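AclR protein (Streptomyces galilaeus, PDB 2GEY) is a putative hydroxylase of the SnoaL-like family that probably acts in the biosynthesis of an aromatic polyketide antibiotic. Local coordinates at residues L9-V14 with V75-T80; L103-R108 with V115-V120. All blocks are in the same frame, centred on the assembly; numbering follows the deposited sequence.

Interaction 1 of 2, residues L9-V14 with V75-T80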
loop_
_atom_site.group_PDB
_atom_site.type_symbol
_atom_site.label_atom_id
_atom_site.label_comp_id
_atom_site.label_asym_id
_atom_site.label_seq_id
_atom_site.Cartn_x
_atom_site.Cartn_y
_atom_site.Cartn_z
ATOM N N LEU A 9 -0.683 15.204 17.071
ATOM C CA LEU A 9 0.382 15.906 16.343
ATOM C C LEU A 9 0.404 15.485 14.873
ATOM O O LEU A 9 0.535 16.318 13.977
ATOM C CB LEU A 9 1.744 15.666 16.991
ATOM C CG LEU A 9 1.930 16.388 18.334
ATOM C CD1 LEU A 9 3.120 15.823 19.087
ATOM C CD2 LEU A 9 2.063 17.902 18.120
ATOM N N CYS A 10 0.238 14.194 14.614
ATOM C CA CYS A 10 0.168 13.711 13.222
ATOM C C CYS A 10 -1.006 14.332 12.462
ATOM O O CYS A 10 -0.891 14.676 11.285
ATOM C CB CYS A 10 0.077 12.185 13.187
ATOM S SG CYS A 10 1.609 11.398 13.715
ATOM N N LEU A 11 -2.129 14.494 13.132
ATOM C CA LEU A 11 -3.283 15.108 12.486
ATOM C C LEU A 11 -3.075 16.601 12.249
ATOM O O LEU A 11 -3.664 17.175 11.334
ATOM C CB LEU A 11 -4.552 14.817 13.282
ATOM C CG LEU A 11 -4.940 13.331 13.305
ATOM C CD1 LEU A 11 -6.153 13.125 14.169
ATOM C CD2 LEU A 11 -5.218 12.802 11.894
ATOM N N GLU A 12 -2.200 17.223 13.033
ATOM C CA GLU A 12 -1.803 18.605 12.756
ATOM C C GLU A 12 -0.950 18.707 11.504
ATOM O O GLU A 12 -1.052 19.683 10.749
ATOM C CB GLU A 12 -1.094 19.232 13.965
ATOM C CG GLU A 12 -2.041 19.516 15.124
ATOM C CD GLU A 12 -3.268 20.278 14.695
ATOM O OE1 GLU A 12 -3.153 21.495 14.423
ATOM O OE2 GLU A 12 -4.352 19.651 14.600
ATOM N N MET A 13 -0.105 17.707 11.288
ATOM C CA MET A 13 0.662 17.606 10.061
ATOM C C MET A 13 -0.260 17.391 8.850
ATOM O O MET A 13 -0.081 18.028 7.821
ATOM C CB MET A 13 1.711 16.502 10.193
ATOM C CG MET A 13 2.732 16.805 11.264
ATOM S SD MET A 13 3.858 15.425 11.558
ATOM C CE MET A 13 5.083 15.729 10.315
ATOM N N VAL A 14 -1.268 16.537 8.995
ATOM C CA VAL A 14 -2.307 16.389 7.957
ATOM C C VAL A 14 -3.005 17.736 7.698
ATOM O O VAL A 14 -3.189 18.151 6.544
ATOM C CB VAL A 14 -3.345 15.297 8.341
ATOM C CG1 VAL A 14 -4.503 15.268 7.357
ATOM C CG2 VAL A 14 -2.693 13.914 8.407
ATOM N N VAL A 75 3.149 6.156 15.097
ATOM C CA VAL A 75 1.803 6.400 14.595
ATOM C C VAL A 75 1.799 6.036 13.109
ATOM O O VAL A 75 2.785 6.303 12.411
ATOM C CB VAL A 75 1.386 7.875 14.763
ATOM C CG1 VAL A 75 -0.060 8.087 14.281
ATOM C CG2 VAL A 75 1.545 8.328 16.213
ATOM N N ALA A 76 0.712 5.427 12.639
ATOM C CA ALA A 76 0.530 5.122 11.215
ATOM C C ALA A 76 -0.826 5.647 10.742
ATOM O O ALA A 76 -1.842 5.484 11.434
ATOM C CB ALA A 76 0.623 3.624 10.967
ATOM N N LEU A 77 -0.830 6.264 9.565
ATOM C CA LEU A 77 -2.030 6.850 8.988
ATOM C C LEU A 77 -2.215 6.271 7.606
ATOM O O LEU A 77 -1.282 6.300 6.799
ATOM C CB LEU A 77 -1.905 8.363 8.857
ATOM C CG LEU A 77 -1.710 9.109 10.181
ATOM C CD1 LEU A 77 -0.233 9.204 10.510
ATOM C CD2 LEU A 77 -2.311 10.485 10.090
ATOM N N ARG A 78 -3.405 5.761 7.341
ATOM C CA ARG A 78 -3.791 5.346 6.003
ATOM C C ARG A 78 -4.592 6.505 5.414
ATOM O O ARG A 78 -5.630 6.902 5.959
ATOM C CB ARG A 78 -4.622 4.063 6.047
ATOM C CG ARG A 78 -5.039 3.567 4.662
ATOM C CD ARG A 78 -5.512 2.120 4.675
ATOM N NE ARG A 78 -6.536 1.881 5.693
ATOM C CZ ARG A 78 -7.834 2.113 5.535
ATOM N NH1 ARG A 78 -8.314 2.581 4.404
ATOM N NH2 ARG A 78 -8.666 1.860 6.524
ATOM N N ILE A 79 -4.100 7.029 4.298
ATOM C CA ILE A 79 -4.568 8.287 3.744
ATOM C C ILE A 79 -4.927 8.137 2.268
ATOM O O ILE A 79 -4.204 7.481 1.515
ATOM C CB ILE A 79 -3.474 9.363 3.891
ATOM C CG1 ILE A 79 -3.231 9.662 5.377
ATOM C CG2 ILE A 79 -3.843 10.637 3.125
ATOM C CD1 ILE A 79 -1.943 10.379 5.666
ATOM N N THR A 80 -6.034 8.757 1.872
ATOM C CA THR A 80 -6.397 8.899 0.471
ATOM C C THR A 80 -6.225 10.360 0.086
ATOM O O THR A 80 -6.724 11.255 0.775
ATOM C CB THR A 80 -7.843 8.448 0.229
ATOM O OG1 THR A 80 -7.948 7.050 0.538
ATOM C CG2 THR A 80 -8.264 8.696 -1.234
#
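Cys-10, Leu-11 and Val-14 of the helical segment 9-14 rest on Val-75 and Leu-77 of strand segment 75-80, a small worked example of a helix laid on a sheet by apolar side chains alone. The segment axes pass 10.1 Å apart at 38°, and about 195 Å² of surface is buried.

The sulfur contact lies toward the start of both segments. With SG beside its backbone N (chi1 -69°), Cys-10 reaches the branch point of Val-75, SG lying 3.7 Å from CB and 3.8 Å from CG1. Its CB meets CD1 of Leu-77 at 4.0 Å.

The aliphatic contacts come from Leu-11 and, one turn beyond Cys-10, Val-14, and the two methyls of Leu-77 divide the work. While CD1 serves Cys-10, CD2 meets Val-14 CG2 tip to tip at 3.8 Å and lies 4.1 Å from CD2 of Leu-11, whose side chain slants across it. Leu-77 thus fits among three helix residues.

Cys-10 also packs on Leu-107 and Phe-109 of the adjoining strand, so the helix covers more than one strand of the curved sheet. On the other sheet face, Arg-78 forms a salt bridge with Glu-106 of the second subunit.

With no hydrogen bond or charge pair joining the segments, their mutual hold rests on shape and the exclusion of water, as in the helix-covered sheet of the NTF2-like fold.

Interaction 2 of 2, residues L103-R108 with V115-V120; sequences LVEELR and VEHWDV
Arg-108, extended through chi1 and chi2 and then bent at chi3 (77°), turns its guanidinium back to Glu-116, whose CG stands beside the backbone N (chi1 -71°). In this salt bridge NE donates to Glu-116 OE1 at 2.8 Å, on the anti lone pair and near the guanidinium plane, although carboxylate and guanidinium planes stand 80° apart. Tyr-36 holds Glu-116 OE2, and Val-115 CG2 sits over one guanidinium face, toward its rim.

The antiparallel hairpin has a classic bulge, Val-115 and Glu-116 both facing Arg-108; Val-115 N reaches Arg-108 O at 2.8 Å, Glu-116 N only weakly. Glu-106, in a hydrogen-bonded pair with Trp-118, slants past the indole rim, CG 3.8 Å from CE3. Its OE2 forms a salt bridge with Arg-74 of the same chain; OE1 has a hydrogen bond with Ser-67 and a salt bridge with Arg-78, both of the second subunit, Arg-78 also making a cation-pi contact with Trp-118.

His-117 lies beside Leu-107 and NE2 bonds Glu-105 OE2 weakly, both tentative given alternate conformers; His-35 engages ND1.

Arginines of both subunits thus compensate the buried Glu-106 carboxylate, while Glu-105 OE1, bonding a glycerol probably from the crystallisation liquor, is consistent with a polar pocket.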
loop_
_atom_site.group_PDB
_atom_site.type_symbol
_atom_site.label_atom_id
_atom_site.label_comp_id
_atom_site.label_asym_id
_atom_site.label_seq_id
_atom_site.Cartn_x
_atom_site.Cartn_y
_atom_site.Cartn_z
ATOM N N LEU A 103 -1.907 6.120 0.360
ATOM C CA LEU A 103 -0.628 5.888 1.010
ATOM C C LEU A 103 -0.809 5.551 2.476
ATOM O O LEU A 103 -1.857 5.822 3.051
ATOM C CB LEU A 103 0.261 7.122 0.854
ATOM C CG LEU A 103 -0.342 8.437 1.368
ATOM C CD1 LEU A 103 0.143 8.739 2.761
ATOM C CD2 LEU A 103 -0.023 9.592 0.438
ATOM N N VAL A 104 0.226 4.961 3.055
ATOM C CA VAL A 104 0.328 4.808 4.489
ATOM C C VAL A 104 1.613 5.513 4.899
ATOM O O VAL A 104 2.677 5.293 4.308
ATOM C CB VAL A 104 0.337 3.331 4.946
ATOM C CG1 VAL A 104 0.622 3.238 6.457
ATOM C CG2 VAL A 104 -0.983 2.671 4.612
ATOM N N GLU A 105 1.508 6.387 5.895
ATOM C CA GLU A 105 2.672 7.031 6.480
ATOM C C GLU A 105 2.848 6.500 7.886
ATOM O O GLU A 105 1.881 6.417 8.633
ATOM C CB GLU A 105 2.480 8.543 6.538
ATOM C CG GLU A 105 2.463 9.174 5.158
ATOM C CD GLU A 105 2.484 10.676 5.181
ATOM O OE1 GLU A 105 1.380 11.275 5.165
ATOM O OE2 GLU A 105 3.597 11.265 5.188
ATOM N N GLU A 106 4.083 6.162 8.240
ATOM C CA GLU A 106 4.401 5.709 9.580
ATOM C C GLU A 106 5.454 6.650 10.132
ATOM O O GLU A 106 6.431 6.958 9.450
ATOM C CB GLU A 106 4.883 4.257 9.561
ATOM C CG GLU A 106 5.138 3.656 10.935
ATOM C CD GLU A 106 5.629 2.222 10.882
ATOM O OE1 GLU A 106 5.574 1.583 9.799
ATOM O OE2 GLU A 106 6.060 1.718 11.942
ATOM N N LEU A 107 5.253 7.091 11.372
ATOM C CA LEU A 107 6.124 8.073 12.010
ATOM C C LEU A 107 6.539 7.591 13.391
ATOM O O LEU A 107 5.722 7.036 14.123
ATOM C CB LEU A 107 5.401 9.416 12.153
ATOM C CG LEU A 107 4.931 10.141 10.888
ATOM C CD1 LEU A 107 4.295 11.459 11.278
ATOM C CD2 LEU A 107 6.066 10.370 9.905
ATOM N N ARG A 108 7.806 7.796 13.738
ATOM C CA ARG A 108 8.300 7.511 15.083
ATOM C C ARG A 108 8.742 8.827 15.717
ATOM O O ARG A 108 9.446 9.623 15.080
ATOM C CB ARG A 108 9.461 6.506 15.066
ATOM C CG ARG A 108 9.869 6.063 16.473
ATOM C CD ARG A 108 10.858 4.934 16.457
ATOM N NE ARG A 108 12.199 5.392 16.130
ATOM C CZ ARG A 108 13.059 5.923 17.000
ATOM N NH1 ARG A 108 12.732 6.125 18.274
ATOM N NH2 ARG A 108 14.265 6.276 16.581
ATOM N N VAL A 115 11.434 11.490 14.281
ATOM C CA VAL A 115 12.817 11.070 14.021
ATOM C C VAL A 115 12.961 10.038 12.889
ATOM O O VAL A 115 14.062 9.856 12.322
ATOM C CB VAL A 115 13.499 10.532 15.300
ATOM C CG1 VAL A 115 13.625 11.635 16.334
ATOM C CG2 VAL A 115 12.755 9.329 15.860
ATOM N N GLU A 116 11.866 9.349 12.581
ATOM C CA GLU A 116 11.827 8.413 11.464
ATOM C C GLU A 116 10.478 8.494 10.787
ATOM O O GLU A 116 9.440 8.616 11.456
ATOM C CB GLU A 116 12.083 6.969 11.923
ATOM C CG GLU A 116 13.517 6.698 12.349
ATOM C CD GLU A 116 13.774 5.231 12.641
ATOM O OE1 GLU A 116 13.292 4.743 13.683
ATOM O OE2 GLU A 116 14.483 4.571 11.845
ATOM N N HIS A 117 10.512 8.388 9.461
ATOM C CA HIS A 117 9.330 8.490 8.629
ATOM C C HIS A 117 9.415 7.432 7.524
ATOM O O HIS A 117 10.376 7.423 6.758
ATOM C CB HIS A 117 9.261 9.918 8.069
ATOM C CG HIS A 117 8.324 10.087 6.918
ATOM N ND1 HIS A 117 8.674 10.773 5.775
ATOM C CD2 HIS A 117 7.054 9.656 6.726
ATOM C CE1 HIS A 117 7.658 10.763 4.931
ATOM N NE2 HIS A 117 6.663 10.094 5.482
ATOM N N TRP A 118 8.426 6.542 7.465
ATOM C CA TRP A 118 8.337 5.528 6.417
ATOM C C TRP A 118 7.050 5.739 5.629
ATOM O O TRP A 118 5.997 6.011 6.221
ATOM C CB TRP A 118 8.290 4.117 7.009
ATOM C CG TRP A 118 9.420 3.718 7.889
ATOM C CD1 TRP A 118 10.526 3.016 7.525
ATOM C CD2 TRP A 118 9.530 3.937 9.300
ATOM N NE1 TRP A 118 11.327 2.793 8.615
ATOM C CE2 TRP A 118 10.744 3.349 9.720
ATOM C CE3 TRP A 118 8.716 4.562 10.253
ATOM C CZ2 TRP A 118 11.176 3.381 11.052
ATOM C CZ3 TRP A 118 9.147 4.602 11.577
ATOM C CH2 TRP A 118 10.363 4.012 11.963
ATOM N N ASP A 119 7.111 5.607 4.306
ATOM C CA ASP A 119 5.890 5.670 3.493
ATOM C C ASP A 119 5.752 4.453 2.593
ATOM O O ASP A 119 6.747 3.860 2.178
ATOM C CB ASP A 119 5.818 6.967 2.666
ATOM C CG ASP A 119 6.921 7.078 1.618
ATOM O OD1 ASP A 119 7.099 6.146 0.799
ATOM O OD2 ASP A 119 7.608 8.129 1.586
ATOM N N VAL A 120 4.508 4.082 2.330
ATOM C CA VAL A 120 4.176 3.128 1.287
ATOM C C VAL A 120 3.113 3.818 0.457
ATOM O O VAL A 120 1.998 4.069 0.938
ATOM C CB VAL A 120 3.653 1.796 1.859
ATOM C CG1 VAL A 120 3.178 0.883 0.740
ATOM C CG2 VAL A 120 4.722 1.114 2.702
HETATM O O HOH W 1 4.277 3.330 5.934
#

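In the fold
From the N terminus, helix 3-18 comes first, and interaction 1 closes a long loop when strand 74-84 returns beneath it, some sixty residues later. Interaction 2 opens only after that loop has closed: strand 98-110 turns through a tight hairpin into strand 113-122, so the two contacts stand in series and neither nest nor cross. They nonetheless meet in space, their centres about 9 Å apart, because strands 74-84 and 98-110 are sheet neighbours; Val-75 O with Leu-107 N and Ile-79 N with Leu-103 O are probable hydrogen bonds. One contact fixes the helix to the sheet, the other pairs two neighbouring strands of that sheet, and both reach the second subunit.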